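Local coordinates for protein cytochrome C (Marichromatium purpuratum 984, PDB 5LO9) that probably oxidises thiosulfate to tetrathionate as a fused TsdBA thiosulfate dehydrogenase, passing the electrons along its series of c-type hemes, at residues Ala140-Pro143 / Tyr144-Leu148; Asp321-Ala324 / Glu325-Gly329. All coordinates share one frame; numbering follows the deposited sequence.

Interaction 1: residues Ala140-Pro143 / Tyr144-Leu148; sequences AGQP and YSYLL. With HEC (heme c), chain C.
Pro143 is the N-cap of helix 144-156, and its O takes the N-H of Leu147 at 3.0 Å in an almost straight bond (179°) that closes the first helical turn. Tyr146 N also reaches Pro143 O, but only weakly. Just before the cap, Gln142 packs its CB against CG of Leu147, 3.6 Å away. The CD1 methyl of Leu147 lies close to the carbonyl O of Gln142. The Gln142 chain then bends at chi2, which lays its amide alongside the Tyr146 ring. The two groups point the same way, with their planes 41° apart. Gln142 OE1 comes within 3.5 Å of Tyr146 CD2, and that oxygen is held by the backbone N of Arg39. With chi1 at 177°, the ring of Tyr146 swings opposite its own backbone N and runs out among the heme propionates. Its CE1 lies 3.7 Å from CAD of the heme, and the carboxyl carbon CGD sits at the ring edge, in plane. The hydroxyl is hydrogen-bonded to Arg60 and to a propionate of a second heme. Tyr146 is thus part of the binding sites of both hemes. A phenylalanine here would probably leave that propionate and Arg60 without their shared hydroxyl partner. The N-terminal end of the helix is also held from the preceding cytochrome c region, where the carboxylate of Glu33 receives the N-H of Tyr144 and its backbone O bonds the hydroxyl of Ser145. Tyr144, Leu147 and Leu148 pack on helix 176-187, joining it to helix 144-156.

Interaction 2: residues Asp321-Ala324 / Glu325-Gly329; sequences DTMA and ERIQG. With HEC (heme c), chain E; THJ (thiosulfate), chain J; EDO (1,2-ethanediol), chain S; EDO (1,2-ethanediol), chain B.
Thr322 and Glu325 form a capping box at the start of helix 323-332, their side chains crossing at a slant. Thr322 OG1 lies between its own backbone N and carbonyl carbon (chi1 55°), where it takes the N-H of Glu325 at 3.1 Å. In return Glu325 OE1 accepts Thr322 N at 3.1 Å, with the N-H coming from above the carboxylate plane. Asp321 OD1 stands 3.6 Å from Glu325 OE1, and the two carboxylates are turned 66° apart. Their repulsion is probably eased by salt bridges from Arg319 to Glu325 and from Arg314 to Asp321. From the next residue, the bent Met323 chain meets Ile327 one turn ahead, CG to CD1 at 3.8 Å, and its sulfur reaches the heme methyl CMA. Arg326 turns away from the cap toward heme and substrate. One face of its guanidinium lies over the heme rim at CHA. Its edge meets the thiosulfate, with NH1 3.1 Å from O1 and S1 in plane. Tyr310 holds NE by a hydrogen bond, which should help fix the group's rotation. Arg326 and Gly329 both line the thiosulfate pocket. A 1,2-ethanediol, probably from the crystallisation liquor, accepts the N-H groups of Met323 and Ala324. Only Thr322 separates the helix from strand 319-321; Ala324 and Ile327 pack on helix 351-363, and Met323 on helix 304-307.

Both contacts lie at the N-terminal end of a helix: interaction 1 opens helix 144-156, interaction 2 helix 323-332. They come in series along the chain and share no helix or sheet. Their centres are 45 Å apart and their nearest atoms about 32 Å, on opposite sides of the chain's centre. Interaction 1 belongs to a cytochrome c region in the first part of the chain, where it sits between two hemes. Interaction 2 lies farther along, beside the heme that faces the thiosulfate. The layout is consistent with electrons leaving the substrate near interaction 2 and moving from heme to heme toward interaction 1.

Interaction 1: residues Ala140-Pro143 / Tyr144-Leu148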
loop_
_atom_site.group_PDB
_atom_site.type_symbol
_atom_site.label_atom_id
_atom_site.label_comp_id
_atom_site.label_asym_id
_atom_site.label_seq_id
_atom_site.Cartn_x
_atom_site.Cartn_y
_atom_site.Cartn_z
ATOM N N ALA A 140 31.626 12.739 -22.181
ATOM C CA ALA A 140 32.570 12.568 -21.098
ATOM C C ALA A 140 33.993 12.812 -21.575
ATOM O O ALA A 140 34.443 12.230 -22.572
ATOM C CB ALA A 140 32.429 11.166 -20.543
ATOM N N GLY A 141 34.695 13.685 -20.863
ATOM C CA GLY A 141 36.077 13.983 -21.158
ATOM C C GLY A 141 36.311 14.952 -22.297
ATOM O O GLY A 141 37.450 15.396 -22.475
ATOM N N GLN A 142 35.281 15.347 -23.040
ATOM C CA GLN A 142 35.472 16.409 -24.012
ATOM C C GLN A 142 35.856 17.688 -23.274
ATOM O O GLN A 142 35.272 17.997 -22.233
ATOM C CB GLN A 142 34.189 16.638 -24.816
ATOM C CG GLN A 142 33.947 15.621 -25.889
ATOM C CD GLN A 142 34.945 15.706 -27.059
ATOM O OE1 GLN A 142 35.877 16.520 -27.067
ATOM N NE2 GLN A 142 34.725 14.874 -28.062
ATOM N N PRO A 143 36.803 18.462 -23.785
ATOM C CA PRO A 143 37.183 19.709 -23.107
ATOM C C PRO A 143 35.984 20.614 -22.853
ATOM O O PRO A 143 35.004 20.621 -23.606
ATOM C CB PRO A 143 38.170 20.363 -24.082
ATOM C CG PRO A 143 38.801 19.254 -24.767
ATOM C CD PRO A 143 37.669 18.193 -24.940
ATOM N N TYR A 144 36.061 21.346 -21.739
ATOM C CA TYR A 144 35.020 22.298 -21.387
ATOM C C TYR A 144 34.780 23.281 -22.511
ATOM O O TYR A 144 33.638 23.487 -22.938
ATOM C CB TYR A 144 35.414 23.048 -20.120
ATOM C CG TYR A 144 34.544 24.260 -19.755
ATOM C CD1 TYR A 144 33.375 24.124 -18.963
ATOM C CD2 TYR A 144 34.925 25.546 -20.145
ATOM C CE1 TYR A 144 32.611 25.236 -18.602
ATOM C CE2 TYR A 144 34.178 26.647 -19.791
ATOM C CZ TYR A 144 33.022 26.498 -19.028
ATOM O OH TYR A 144 32.308 27.632 -18.714
ATOM N N SER A 145 35.857 23.880 -23.025
ATOM C CA SER A 145 35.709 24.891 -24.066
ATOM C C SER A 145 34.992 24.329 -25.285
ATOM O O SER A 145 34.218 25.047 -25.933
ATOM C CB SER A 145 37.067 25.449 -24.447
ATOM O OG SER A 145 37.982 24.400 -24.751
ATOM N N TYR A 146 35.250 23.052 -25.623
ATOM C CA TYR A 146 34.658 22.450 -26.818
ATOM C C TYR A 146 33.171 22.184 -26.630
ATOM O O TYR A 146 32.347 22.518 -27.497
ATOM C CB TYR A 146 35.369 21.156 -27.162
ATOM C CG TYR A 146 34.728 20.477 -28.338
ATOM C CD1 TYR A 146 34.776 21.040 -29.596
ATOM C CD2 TYR A 146 34.057 19.285 -28.188
ATOM C CE1 TYR A 146 34.168 20.419 -30.697
ATOM C CE2 TYR A 146 33.439 18.653 -29.275
ATOM C CZ TYR A 146 33.494 19.239 -30.518
ATOM O OH TYR A 146 32.893 18.626 -31.581
ATOM N N LEU A 147 32.816 21.555 -25.505
ATOM C CA LEU A 147 31.409 21.311 -25.188
ATOM C C LEU A 147 30.614 22.614 -25.152
ATOM O O LEU A 147 29.506 22.693 -25.707
ATOM C CB LEU A 147 31.297 20.570 -23.855
ATOM C CG LEU A 147 31.779 19.124 -23.867
ATOM C CD1 LEU A 147 31.988 18.663 -22.483
ATOM C CD2 LEU A 147 30.752 18.274 -24.536
ATOM N N LEU A 148 31.159 23.651 -24.511
ATOM C CA LEU A 148 30.411 24.895 -24.405
ATOM C C LEU A 148 30.253 25.552 -25.778
ATOM O O LEU A 148 29.204 26.139 -26.085
ATOM C CB LEU A 148 31.103 25.848 -23.434
ATOM C CG LEU A 148 30.420 27.222 -23.232
ATOM C CD1 LEU A 148 28.938 27.089 -22.809
ATOM C CD2 LEU A 148 31.172 28.068 -22.240
HETATM FE FE HEC C . 40.421 19.145 -35.630
HETATM C CHA HEC C . 37.251 19.583 -34.236
HETATM C CHB HEC C . 39.457 15.966 -36.835
HETATM C CHC HEC C . 43.476 18.860 -37.339
HETATM C CHD HEC C . 41.488 22.198 -34.228
HETATM N NA HEC C . 38.684 17.973 -35.555
HETATM C C1A HEC C . 37.531 18.324 -34.948
HETATM C C2A HEC C . 36.461 17.292 -35.075
HETATM C C3A HEC C . 37.125 16.244 -35.848
HETATM C C4A HEC C . 38.492 16.760 -36.082
HETATM C CMA HEC C . 36.508 14.959 -36.269
HETATM C CAA HEC C . 35.038 17.277 -34.549
HETATM C CBA HEC C . 35.089 16.564 -33.211
HETATM C CGA HEC C . 33.757 16.148 -32.622
HETATM O O1A HEC C . 33.755 15.776 -31.424
HETATM O O2A HEC C . 32.709 16.167 -33.302
HETATM N NB HEC C . 41.298 17.687 -36.835
HETATM C C1B HEC C . 40.765 16.510 -37.177
HETATM C C2B HEC C . 41.646 15.715 -38.041
HETATM C C3B HEC C . 42.834 16.559 -38.200
HETATM C C4B HEC C . 42.507 17.762 -37.420
HETATM C CMB HEC C . 41.370 14.357 -38.578
HETATM C CAB HEC C . 44.059 16.272 -39.008
HETATM C CBB HEC C . 43.632 16.042 -40.450
HETATM N NC HEC C . 42.149 20.308 -35.747
HETATM C C1C HEC C . 43.234 20.040 -36.485
HETATM C C2C HEC C . 44.285 21.065 -36.336
HETATM C C3C HEC C . 43.711 22.035 -35.410
HETATM C C4C HEC C . 42.390 21.455 -35.108
HETATM C CMC HEC C . 45.620 21.066 -36.989
HETATM C CAC HEC C . 44.284 23.310 -34.865
HETATM C CBC HEC C . 44.782 24.195 -35.958
HETATM N ND HEC C . 39.535 20.622 -34.461
HETATM C C1D HEC C . 40.117 21.741 -34.021
HETATM C C2D HEC C . 39.222 22.577 -33.211
HETATM C C3D HEC C . 37.974 21.831 -33.195
HETATM C C4D HEC C . 38.271 20.630 -34.020
HETATM C CMD HEC C . 39.518 23.890 -32.567
HETATM C CAD HEC C . 36.697 22.286 -32.553
HETATM C CBD HEC C . 35.859 22.777 -33.735
HETATM C CGD HEC C . 34.528 23.313 -33.298
HETATM O O1D HEC C . 33.535 23.239 -34.079
HETATM O O2D HEC C . 34.504 23.835 -32.170
#

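Interaction 2: residues Asp321-Ala324 / Glu325-Gly329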
loop_
_atom_site.group_PDB
_atom_site.type_symbol
_atom_site.label_atom_id
_atom_site.label_comp_id
_atom_site.label_asym_id
_atom_site.label_seq_id
_atom_site.Cartn_x
_atom_site.Cartn_y
_atom_site.Cartn_z
ATOM N N ASP A 321 -6.352 -6.719 -7.312
ATOM C CA ASP A 321 -4.894 -6.747 -7.265
ATOM C C ASP A 321 -4.372 -5.662 -6.339
ATOM O O ASP A 321 -4.795 -4.507 -6.421
ATOM C CB ASP A 321 -4.279 -6.556 -8.667
ATOM C CG ASP A 321 -4.019 -7.887 -9.419
ATOM O OD1 ASP A 321 -4.116 -9.013 -8.834
ATOM O OD2 ASP A 321 -3.699 -7.785 -10.632
ATOM N N THR A 322 -3.462 -6.046 -5.456
ATOM C CA THR A 322 -2.698 -5.087 -4.685
ATOM C C THR A 322 -1.647 -4.441 -5.571
ATOM O O THR A 322 -1.403 -4.858 -6.698
ATOM C CB THR A 322 -2.006 -5.761 -3.488
ATOM O OG1 THR A 322 -1.187 -6.863 -3.906
ATOM C CG2 THR A 322 -2.984 -6.255 -2.465
ATOM N N MET A 323 -1.029 -3.384 -5.055
ATOM C CA MET A 323 0.147 -2.826 -5.712
ATOM C C MET A 323 1.267 -3.856 -5.835
ATOM O O MET A 323 1.939 -3.913 -6.865
ATOM C CB MET A 323 0.633 -1.609 -4.948
ATOM C CG MET A 323 1.902 -1.009 -5.472
ATOM S SD MET A 323 1.756 -0.462 -7.174
ATOM C CE MET A 323 0.577 0.857 -7.051
ATOM N N ALA A 324 1.514 -4.665 -4.790
ATOM C CA ALA A 324 2.565 -5.683 -4.929
ATOM C C ALA A 324 2.219 -6.672 -6.025
ATOM O O ALA A 324 3.085 -7.059 -6.830
ATOM C CB ALA A 324 2.805 -6.460 -3.630
ATOM N N GLU A 325 0.967 -7.113 -6.060
ATOM C CA GLU A 325 0.590 -8.106 -7.049
ATOM C C GLU A 325 0.758 -7.534 -8.438
ATOM O O GLU A 325 1.220 -8.214 -9.363
ATOM C CB GLU A 325 -0.839 -8.580 -6.793
ATOM C CG GLU A 325 -0.856 -9.559 -5.633
ATOM C CD GLU A 325 -2.186 -9.711 -4.917
ATOM O OE1 GLU A 325 -3.215 -9.097 -5.299
ATOM O OE2 GLU A 325 -2.171 -10.444 -3.908
ATOM N N ARG A 326 0.454 -6.259 -8.577
ATOM C CA ARG A 326 0.596 -5.591 -9.855
ATOM C C ARG A 326 2.052 -5.549 -10.277
ATOM O O ARG A 326 2.395 -5.917 -11.403
ATOM C CB ARG A 326 -0.013 -4.192 -9.729
ATOM C CG ARG A 326 0.020 -3.310 -10.921
ATOM C CD ARG A 326 -0.363 -4.070 -12.132
ATOM N NE ARG A 326 -1.224 -3.272 -12.972
ATOM C CZ ARG A 326 -1.119 -3.208 -14.286
ATOM N NH1 ARG A 326 -0.141 -3.873 -14.905
ATOM N NH2 ARG A 326 -1.977 -2.443 -14.971
ATOM N N ILE A 327 2.926 -5.140 -9.369
ATOM C CA ILE A 327 4.343 -5.055 -9.680
ATOM C C ILE A 327 4.895 -6.418 -10.069
ATOM O O ILE A 327 5.736 -6.530 -10.974
ATOM C CB ILE A 327 5.098 -4.451 -8.485
ATOM C CG1 ILE A 327 4.740 -2.997 -8.363
ATOM C CG2 ILE A 327 6.608 -4.553 -8.654
ATOM C CD1 ILE A 327 5.117 -2.395 -7.054
ATOM N N GLN A 328 4.428 -7.477 -9.418
ATOM C CA GLN A 328 4.852 -8.813 -9.838
ATOM C C GLN A 328 4.319 -9.167 -11.223
ATOM O O GLN A 328 4.993 -9.870 -11.978
ATOM C CB GLN A 328 4.404 -9.838 -8.816
ATOM C CG GLN A 328 5.104 -9.662 -7.498
ATOM C CD GLN A 328 4.545 -10.588 -6.449
ATOM O OE1 GLN A 328 3.317 -10.728 -6.298
ATOM N NE2 GLN A 328 5.437 -11.264 -5.743
ATOM N N GLY A 329 3.141 -8.656 -11.588
ATOM C CA GLY A 329 2.660 -8.837 -12.944
ATOM C C GLY A 329 3.604 -8.240 -13.967
ATOM O O GLY A 329 3.932 -8.875 -14.968
HETATM FE FE HEC E . 4.518 -1.108 -15.958
HETATM C CHA HEC E . 1.115 -0.283 -15.677
HETATM C CHB HEC E . 4.916 -0.785 -12.495
HETATM C CHC HEC E . 7.867 -2.196 -16.218
HETATM C CHD HEC E . 4.240 -1.025 -19.384
HETATM N NA HEC E . 3.240 -0.614 -14.392
HETATM C C1A HEC E . 1.943 -0.339 -14.485
HETATM C C2A HEC E . 1.310 -0.045 -13.181
HETATM C C3A HEC E . 2.413 -0.181 -12.247
HETATM C C4A HEC E . 3.578 -0.540 -13.093
HETATM C CMA HEC E . 2.360 0.031 -10.777
HETATM C CAA HEC E . -0.123 0.348 -12.921
HETATM C CBA HEC E . -0.344 1.771 -13.424
HETATM C CGA HEC E . -1.726 2.284 -13.057
HETATM O O1A HEC E . -1.898 3.523 -13.099
HETATM O O2A HEC E . -2.650 1.472 -12.749
HETATM N NB HEC E . 6.100 -1.437 -14.636
HETATM C C1B HEC E . 6.052 -1.247 -13.300
HETATM C C2B HEC E . 7.312 -1.580 -12.628
HETATM C C3B HEC E . 8.175 -2.002 -13.724
HETATM C C4B HEC E . 7.316 -1.884 -14.917
HETATM C CMB HEC E . 7.638 -1.469 -11.182
HETATM C CAB HEC E . 9.589 -2.471 -13.624
HETATM C CBB HEC E . 9.589 -3.769 -12.817
HETATM N NC HEC E . 5.824 -1.552 -17.527
HETATM C C1C HEC E . 7.106 -1.940 -17.444
HETATM C C2C HEC E . 7.758 -2.079 -18.767
HETATM C C3C HEC E . 6.673 -1.740 -19.702
HETATM C C4C HEC E . 5.532 -1.417 -18.814
HETATM C CMC HEC E . 9.184 -2.493 -19.029
HETATM C CAC HEC E . 6.674 -1.646 -21.217
HETATM C CBC HEC E . 7.240 -2.878 -21.848
HETATM N ND HEC E . 2.944 -0.736 -17.273
HETATM C C1D HEC E . 3.040 -0.759 -18.593
HETATM C C2D HEC E . 1.767 -0.443 -19.265
HETATM C C3D HEC E . 0.797 -0.221 -18.179
HETATM C C4D HEC E . 1.669 -0.444 -16.993
HETATM C CMD HEC E . 1.578 -0.409 -20.743
HETATM C CAD HEC E . -0.675 0.147 -18.235
HETATM C CBD HEC E . -1.574 -0.824 -19.030
HETATM C CGD HEC E . -1.702 -2.279 -18.533
HETATM O O1D HEC E . -0.695 -3.013 -18.297
HETATM O O2D HEC E . -2.866 -2.748 -18.406
HETATM S S1 THJ J . 2.104 -5.303 -17.180
HETATM O O1 THJ J . 1.533 -6.166 -16.089
HETATM O O2 THJ J . 1.041 -4.881 -18.151
HETATM O O3 THJ J . 3.053 -6.133 -17.960
HETATM S S2 THJ J . 3.068 -3.889 -16.478
HETATM C C1 EDO S . -0.508 -3.110 -1.011
HETATM O O1 EDO S . 0.521 -3.615 -1.912
HETATM C C2 EDO S . -1.024 -1.714 -1.418
HETATM O O2 EDO S . -2.049 -1.765 -2.495
HETATM C C1 EDO B . 0.781 -11.581 -10.034
HETATM O O1 EDO B . 1.322 -11.883 -8.700
HETATM C C2 EDO B . 1.498 -12.181 -11.302
HETATM O O2 EDO B . 2.465 -13.255 -11.105
#